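Local atomic coordinates of Mgp-operon protein 3 (Mycoplasma pneumoniae, PDB entry 6RJ1), a protein that probably acts with the adhesin P1 in attaching the mycoplasma to host cells, perhaps by recognising sugars on their surface. Residues A362-E374 against A442-S454. Residues are numbered along the deposited sequence; the frame is centred on the assembly and turned at random.
Sequences ALHQMGVIVPGLE and ALPNVITQLYHTS
Q449 lays its carboxamide against the backbone of I369 and bonds to both of that residue's peptide groups. The N-H of I369 comes to a lone pair of OE1, in the plane of the Q449 side-chain carbonyl, with N to OE1 at 2.8 Å; NE2 gives a nearly straight bond (178°) back to I369 O at 3.2 Å. The bend at chi2 (-71°) turns the amide from helix 446-454 toward the extended chain, where V368 crosses it at about a right angle and brings CG1 to 3.4 Å from Q449 OE1. One helical turn on, H452 has its ring anti to the backbone N (chi1 -166°), and ND1 donates to G367 O at 2.7 Å, the acceptor close to the ring plane. I369 covers one face of this imidazole, its CG1 3.8 Å from the ring centroid in a CH-pi contact, while CD1 runs on to T448 CG2. On its other branch, CG2 of I369 meets P444 CG at 3.8 Å. Farther along, V370 and P371 both pack on L443 CD2, and P371 CD meets P444 CD at 3.9 Å.

The contact joins the chain leaving helix 360-365 through a Schellman motif at G367 to the segment leading into helix 446-454 and to one side of that helix from T448 to T453, while I447 and L450 pack on W477, and I447 and Y451 on V64. The two Q449 bonds fix the amide's rotation and satisfy both polar backbone atoms of a buried, non-helical residue. With ND1 donating, the lone pair of H452 would lie on NE2 if the ring is neutral.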
ATOM      1  N   ALA A 362      10.361  14.955  -2.213  1.00 66.12           N
ATOM      2  CA  ALA A 362       9.321  14.110  -1.631  1.00 65.75           C
ATOM      3  C   ALA A 362       9.528  12.676  -2.108  1.00 68.48           C
ATOM      4  O   ALA A 362       9.485  11.759  -1.289  1.00 67.82           O
ATOM      5  CB  ALA A 362       7.939  14.616  -2.020  1.00 66.54           C
ATOM      6  N   LEU A 363       9.832  12.503  -3.417  1.00 64.01           N
ATOM      7  CA  LEU A 363      10.091  11.202  -4.040  1.00 63.33           C
ATOM      8  C   LEU A 363      11.347  10.546  -3.488  1.00 68.51           C
ATOM      9  O   LEU A 363      11.293   9.383  -3.107  1.00 69.12           O
ATOM     10  CB  LEU A 363      10.174  11.313  -5.570  1.00 62.92           C
ATOM     11  CG  LEU A 363       8.902  11.723  -6.306  1.00 66.50           C
ATOM     12  CD1 LEU A 363       9.236  12.321  -7.660  1.00 66.05           C
ATOM     13  CD2 LEU A 363       7.920  10.549  -6.435  1.00 68.20           C
ATOM     14  N   HIS A 364      12.464  11.291  -3.412  1.00 65.89           N
ATOM     15  CA  HIS A 364      13.734  10.802  -2.858  1.00 65.57           C
ATOM     16  C   HIS A 364      13.518  10.190  -1.452  1.00 68.17           C
ATOM     17  O   HIS A 364      14.075   9.135  -1.145  1.00 67.16           O
ATOM     18  CB  HIS A 364      14.768  11.947  -2.799  1.00 66.51           C
ATOM     19  CG  HIS A 364      15.961  11.619  -1.957  1.00 70.09           C
ATOM     20  ND1 HIS A 364      16.968  10.793  -2.424  1.00 71.98           N
ATOM     21  CD2 HIS A 364      16.233  11.958  -0.676  1.00 71.97           C
ATOM     22  CE1 HIS A 364      17.822  10.666  -1.425  1.00 71.54           C
ATOM     23  NE2 HIS A 364      17.424  11.351  -0.351  1.00 71.95           N
ATOM     24  N   GLN A 365      12.695  10.871  -0.624  1.00 64.57           N
ATOM     25  CA  GLN A 365      12.317  10.507   0.737  1.00 63.82           C
ATOM     26  C   GLN A 365      11.436   9.249   0.787  1.00 68.75           C
ATOM     27  O   GLN A 365      11.422   8.565   1.810  1.00 69.22           O
ATOM     28  CB  GLN A 365      11.600  11.689   1.398  1.00 64.59           C
ATOM     29  CG  GLN A 365      11.874  11.824   2.895  1.00 72.79           C
ATOM     30  CD  GLN A 365      13.295  12.238   3.237  1.00 81.89           C
ATOM     31  OE1 GLN A 365      13.825  13.258   2.769  1.00 77.01           O
ATOM     32  NE2 GLN A 365      13.934  11.458   4.084  1.00 71.83           N
ATOM     33  N   MET A 366      10.703   8.954  -0.309  1.00 64.75           N
ATOM     34  CA  MET A 366       9.823   7.786  -0.457  1.00 64.42           C
ATOM     35  C   MET A 366      10.597   6.527  -0.923  1.00 67.13           C
ATOM     36  O   MET A 366      10.011   5.437  -1.028  1.00 66.07           O
ATOM     37  CB  MET A 366       8.731   8.076  -1.486  1.00 66.77           C
ATOM     38  CG  MET A 366       7.692   9.020  -1.012  1.00 70.90           C
ATOM     39  SD  MET A 366       6.665   9.512  -2.393  1.00 75.61           S
ATOM     40  CE  MET A 366       5.662   8.058  -2.566  1.00 72.41           C
ATOM     41  N   GLY A 367      11.877   6.707  -1.239  1.00 62.02           N
ATOM     42  CA  GLY A 367      12.731   5.629  -1.707  1.00 61.72           C
ATOM     43  C   GLY A 367      12.793   5.551  -3.216  1.00 64.98           C
ATOM     44  O   GLY A 367      13.186   4.520  -3.768  1.00 65.11           O
ATOM     45  N   VAL A 368      12.388   6.634  -3.894  1.00 59.82           N
ATOM     46  CA  VAL A 368      12.429   6.717  -5.349  1.00 59.35           C
ATOM     47  C   VAL A 368      13.821   7.259  -5.689  1.00 65.24           C
ATOM     48  O   VAL A 368      14.293   8.189  -5.024  1.00 66.43           O
ATOM     49  CB  VAL A 368      11.258   7.586  -5.901  1.00 62.34           C
ATOM     50  CG1 VAL A 368      11.467   7.971  -7.360  1.00 61.96           C
ATOM     51  CG2 VAL A 368       9.918   6.878  -5.727  1.00 61.84           C
ATOM     52  N   ILE A 369      14.509   6.633  -6.658  1.00 61.95           N
ATOM     53  CA  ILE A 369      15.843   7.070  -7.090  1.00 61.87           C
ATOM     54  C   ILE A 369      15.707   8.391  -7.860  1.00 68.03           C
ATOM     55  O   ILE A 369      15.182   8.408  -8.977  1.00 67.59           O
ATOM     56  CB  ILE A 369      16.616   5.982  -7.906  1.00 64.22           C
ATOM     57  CG1 ILE A 369      16.756   4.651  -7.122  1.00 63.26           C
ATOM     58  CG2 ILE A 369      17.985   6.513  -8.399  1.00 64.78           C
ATOM     59  CD1 ILE A 369      17.043   3.426  -8.001  1.00 64.54           C
ATOM     60  N   VAL A 370      16.133   9.493  -7.229  1.00 66.33           N
ATOM     61  CA  VAL A 370      16.126  10.822  -7.835  1.00 67.44           C
ATOM     62  C   VAL A 370      17.594  11.239  -8.027  1.00 75.62           C
ATOM     63  O   VAL A 370      18.219  11.736  -7.083  1.00 75.80           O
ATOM     64  CB  VAL A 370      15.277  11.873  -7.060  1.00 71.04           C
ATOM     65  CG1 VAL A 370      15.270  13.219  -7.780  1.00 70.23           C
ATOM     66  CG2 VAL A 370      13.847  11.382  -6.849  1.00 71.07           C
ATOM     67  N   PRO A 371      18.184  10.977  -9.217  1.00 75.18           N
ATOM     68  CA  PRO A 371      19.600  11.348  -9.433  1.00 75.81           C
ATOM     69  C   PRO A 371      19.874  12.840  -9.233  1.00 81.91           C
ATOM     70  O   PRO A 371      19.104  13.681  -9.691  1.00 80.49           O
ATOM     71  CB  PRO A 371      19.885  10.876 -10.866  1.00 77.25           C
ATOM     72  CG  PRO A 371      18.815   9.864 -11.159  1.00 81.69           C
ATOM     73  CD  PRO A 371      17.605  10.358 -10.425  1.00 77.17           C
ATOM     74  N   GLY A 372      20.952  13.136  -8.511  1.00 81.81           N
ATOM     75  CA  GLY A 372      21.367  14.493  -8.169  1.00 82.92           C
ATOM     76  C   GLY A 372      20.906  14.899  -6.783  1.00 89.84           C
ATOM     77  O   GLY A 372      21.277  15.970  -6.291  1.00 90.05           O
ATOM     78  N   LEU A 373      20.086  14.033  -6.153  1.00 87.67           N
ATOM     79  CA  LEU A 373      19.521  14.193  -4.813  1.00 88.12           C
ATOM     80  C   LEU A 373      19.973  13.067  -3.863  1.00 95.38           C
ATOM     81  O   LEU A 373      19.538  13.038  -2.709  1.00 95.03           O
ATOM     82  CB  LEU A 373      17.985  14.224  -4.903  1.00 87.81           C
ATOM     83  CG  LEU A 373      17.316  15.583  -4.805  1.00 91.59           C
ATOM     84  CD1 LEU A 373      17.510  16.394  -6.081  1.00 91.87           C
ATOM     85  CD2 LEU A 373      15.851  15.423  -4.527  1.00 92.06           C
ATOM     86  N   GLU A 374      20.850  12.156  -4.337  1.00 94.51           N
ATOM     87  CA  GLU A 374      21.374  11.043  -3.535  1.00 95.77           C
ATOM     88  C   GLU A 374      22.479  11.505  -2.569  1.00101.87           C
ATOM     89  O   GLU A 374      23.259  12.403  -2.907  1.00101.27           O
ATOM     90  CB  GLU A 374      21.891   9.902  -4.421  1.00 97.34           C
ATOM     91  CG  GLU A 374      20.926   9.440  -5.500  1.00109.55           C
ATOM     92  CD  GLU A 374      21.463   9.581  -6.913  1.00133.86           C
ATOM     93  OE1 GLU A 374      22.031  10.651  -7.235  1.00125.71           O
ATOM     94  OE2 GLU A 374      21.322   8.615  -7.698  1.00130.79           O
ATOM     95  N   ALA A 442      16.400  12.772 -16.431  1.00 92.89           N
ATOM     96  CA  ALA A 442      15.165  12.020 -16.206  1.00 89.96           C
ATOM     97  C   ALA A 442      15.440  10.949 -15.144  1.00 86.88           C
ATOM     98  O   ALA A 442      16.581  10.489 -15.010  1.00 86.51           O
ATOM     99  CB  ALA A 442      14.710  11.361 -17.498  1.00 90.59           C
ATOM    100  N   LEU A 443      14.403  10.559 -14.386  1.00 78.06           N
ATOM    101  CA  LEU A 443      14.513   9.532 -13.343  1.00 75.23           C
ATOM    102  C   LEU A 443      14.728   8.163 -13.990  1.00 76.82           C
ATOM    103  O   LEU A 443      14.277   7.976 -15.116  1.00 76.72           O
ATOM    104  CB  LEU A 443      13.207   9.453 -12.519  1.00 74.45           C
ATOM    105  CG  LEU A 443      12.699  10.682 -11.767  1.00 77.68           C
ATOM    106  CD1 LEU A 443      11.355  10.394 -11.148  1.00 76.85           C
ATOM    107  CD2 LEU A 443      13.657  11.108 -10.678  1.00 79.41           C
ATOM    108  N   PRO A 444      15.320   7.162 -13.299  1.00 71.57           N
ATOM    109  CA  PRO A 444      15.399   5.814 -13.892  1.00 70.59           C
ATOM    110  C   PRO A 444      14.010   5.175 -14.109  1.00 71.49           C
ATOM    111  O   PRO A 444      13.022   5.637 -13.535  1.00 70.52           O
ATOM    112  CB  PRO A 444      16.210   5.022 -12.853  1.00 72.30           C
ATOM    113  CG  PRO A 444      16.868   6.050 -12.000  1.00 76.74           C
ATOM    114  CD  PRO A 444      15.918   7.179 -11.951  1.00 72.72           C
ATOM    115  N   ASN A 445      13.950   4.109 -14.941  1.00 67.26           N
ATOM    116  CA  ASN A 445      12.765   3.309 -15.329  1.00 66.21           C
ATOM    117  C   ASN A 445      11.779   3.054 -14.174  1.00 65.91           C
ATOM    118  O   ASN A 445      12.190   2.992 -13.013  1.00 63.96           O
ATOM    119  CB  ASN A 445      13.198   1.919 -15.863  1.00 66.99           C
ATOM    120  CG  ASN A 445      14.254   1.918 -16.921  1.00113.47           C
ATOM    121  OD1 ASN A 445      13.967   1.786 -18.115  1.00115.32           O
ATOM    122  ND2 ASN A 445      15.509   2.046 -16.506  1.00111.61           N
ATOM    123  N   VAL A 446      10.495   2.810 -14.518  1.00 60.05           N
ATOM    124  CA  VAL A 446       9.455   2.430 -13.564  1.00 58.81           C
ATOM    125  C   VAL A 446       9.878   1.093 -12.912  1.00 64.21           C
ATOM    126  O   VAL A 446       9.784   0.948 -11.690  1.00 63.40           O
ATOM    127  CB  VAL A 446       8.064   2.342 -14.251  1.00 61.07           C
ATOM    128  CG1 VAL A 446       7.023   1.659 -13.359  1.00 60.10           C
ATOM    129  CG2 VAL A 446       7.578   3.720 -14.688  1.00 60.72           C
ATOM    130  N   ILE A 447      10.410   0.156 -13.736  1.00 61.95           N
ATOM    131  CA  ILE A 447      10.861  -1.168 -13.295  1.00 61.97           C
ATOM    132  C   ILE A 447      12.024  -1.075 -12.281  1.00 66.53           C
ATOM    133  O   ILE A 447      12.059  -1.863 -11.328  1.00 67.98           O
ATOM    134  CB  ILE A 447      11.150  -2.120 -14.495  1.00 64.54           C
ATOM    135  CG1 ILE A 447      11.238  -3.595 -14.041  1.00 64.74           C
ATOM    136  CG2 ILE A 447      12.364  -1.701 -15.333  1.00 64.17           C
ATOM    137  CD1 ILE A 447       9.943  -4.204 -13.521  1.00 69.36           C
ATOM    138  N   THR A 448      12.936  -0.099 -12.460  1.00 61.04           N
ATOM    139  CA  THR A 448      14.058   0.147 -11.547  1.00 59.24           C
ATOM    140  C   THR A 448      13.500   0.673 -10.213  1.00 62.09           C
ATOM    141  O   THR A 448      13.899   0.196  -9.145  1.00 62.09           O
ATOM    142  CB  THR A 448      15.028   1.143 -12.199  1.00 60.08           C
ATOM    143  OG1 THR A 448      15.495   0.600 -13.430  1.00 57.76           O
ATOM    144  CG2 THR A 448      16.198   1.507 -11.298  1.00 54.56           C
ATOM    145  N   GLN A 449      12.562   1.650 -10.289  1.00 57.72           N
ATOM    146  CA  GLN A 449      11.918   2.267  -9.128  1.00 57.33           C
ATOM    147  C   GLN A 449      11.138   1.246  -8.349  1.00 60.60           C
ATOM    148  O   GLN A 449      11.151   1.299  -7.125  1.00 60.89           O
ATOM    149  CB  GLN A 449      11.002   3.436  -9.518  1.00 58.35           C
ATOM    150  CG  GLN A 449      11.653   4.540 -10.350  1.00 66.77           C
ATOM    151  CD  GLN A 449      12.650   5.411  -9.628  1.00 72.23           C
ATOM    152  OE1 GLN A 449      13.071   5.150  -8.490  1.00 63.12           O
ATOM    153  NE2 GLN A 449      13.043   6.484 -10.290  1.00 57.15           N
ATOM    154  N   LEU A 450      10.484   0.304  -9.051  1.00 56.38           N
ATOM    155  CA  LEU A 450       9.734  -0.773  -8.416  1.00 55.93           C
ATOM    156  C   LEU A 450      10.696  -1.736  -7.715  1.00 62.56           C
ATOM    157  O   LEU A 450      10.380  -2.190  -6.615  1.00 63.15           O
ATOM    158  CB  LEU A 450       8.820  -1.518  -9.405  1.00 55.13           C
ATOM    159  CG  LEU A 450       7.627  -0.750  -9.973  1.00 58.40           C
ATOM    160  CD1 LEU A 450       7.055  -1.461 -11.179  1.00 58.13           C
ATOM    161  CD2 LEU A 450       6.562  -0.511  -8.930  1.00 59.30           C
ATOM    162  N   TYR A 451      11.885  -2.002  -8.300  1.00 59.36           N
ATOM    163  CA  TYR A 451      12.856  -2.867  -7.633  1.00 59.46           C
ATOM    164  C   TYR A 451      13.393  -2.220  -6.351  1.00 65.12           C
ATOM    165  O   TYR A 451      13.348  -2.846  -5.288  1.00 65.44           O
ATOM    166  CB  TYR A 451      13.998  -3.331  -8.562  1.00 60.41           C
ATOM    167  CG  TYR A 451      15.014  -4.189  -7.830  1.00 62.61           C
ATOM    168  CD1 TYR A 451      14.768  -5.540  -7.581  1.00 64.10           C
ATOM    169  CD2 TYR A 451      16.176  -3.630  -7.298  1.00 63.51           C
ATOM    170  CE1 TYR A 451      15.664  -6.315  -6.850  1.00 64.25           C
ATOM    171  CE2 TYR A 451      17.074  -4.396  -6.558  1.00 63.86           C
ATOM    172  CZ  TYR A 451      16.818  -5.737  -6.344  1.00 70.69           C
ATOM    173  OH  TYR A 451      17.713  -6.485  -5.629  1.00 73.08           O
ATOM    174  N   HIS A 452      13.893  -0.970  -6.460  1.00 61.95           N
ATOM    175  CA  HIS A 452      14.451  -0.197  -5.344  1.00 61.31           C
ATOM    176  C   HIS A 452      13.461  -0.012  -4.194  1.00 64.69           C
ATOM    177  O   HIS A 452      13.847  -0.181  -3.042  1.00 64.73           O
ATOM    178  CB  HIS A 452      14.979   1.152  -5.837  1.00 61.82           C
ATOM    179  CG  HIS A 452      15.847   1.854  -4.844  1.00 64.78           C
ATOM    180  ND1 HIS A 452      15.353   2.867  -4.054  1.00 66.48           N
ATOM    181  CD2 HIS A 452      17.152   1.662  -4.545  1.00 66.27           C
ATOM    182  CE1 HIS A 452      16.367   3.270  -3.308  1.00 65.80           C
ATOM    183  NE2 HIS A 452      17.472   2.570  -3.569  1.00 66.04           N
ATOM    184  N   THR A 453      12.188   0.299  -4.497  1.00 60.88           N
ATOM    185  CA  THR A 453      11.154   0.458  -3.466  1.00 59.70           C
ATOM    186  C   THR A 453      10.689  -0.896  -2.882  1.00 63.18           C
ATOM    187  O   THR A 453      10.293  -0.934  -1.724  1.00 63.32           O
ATOM    188  CB  THR A 453       9.974   1.325  -3.955  1.00 63.79           C
ATOM    189  OG1 THR A 453       9.431   0.789  -5.161  1.00 62.64           O
ATOM    190  CG2 THR A 453      10.346   2.791  -4.143  1.00 60.30           C
ATOM    191  N   SER A 454      10.730  -1.997  -3.665  1.00 60.49           N
ATOM    192  CA  SER A 454      10.293  -3.323  -3.197  1.00 60.56           C
ATOM    193  C   SER A 454      11.202  -3.948  -2.116  1.00 65.74           C
ATOM    194  O   SER A 454      10.766  -4.848  -1.389  1.00 65.13           O
ATOM    195  CB  SER A 454      10.099  -4.290  -4.359  1.00 62.55           C
ATOM    196  OG  SER A 454      11.323  -4.601  -5.004  1.00 68.17           O
TER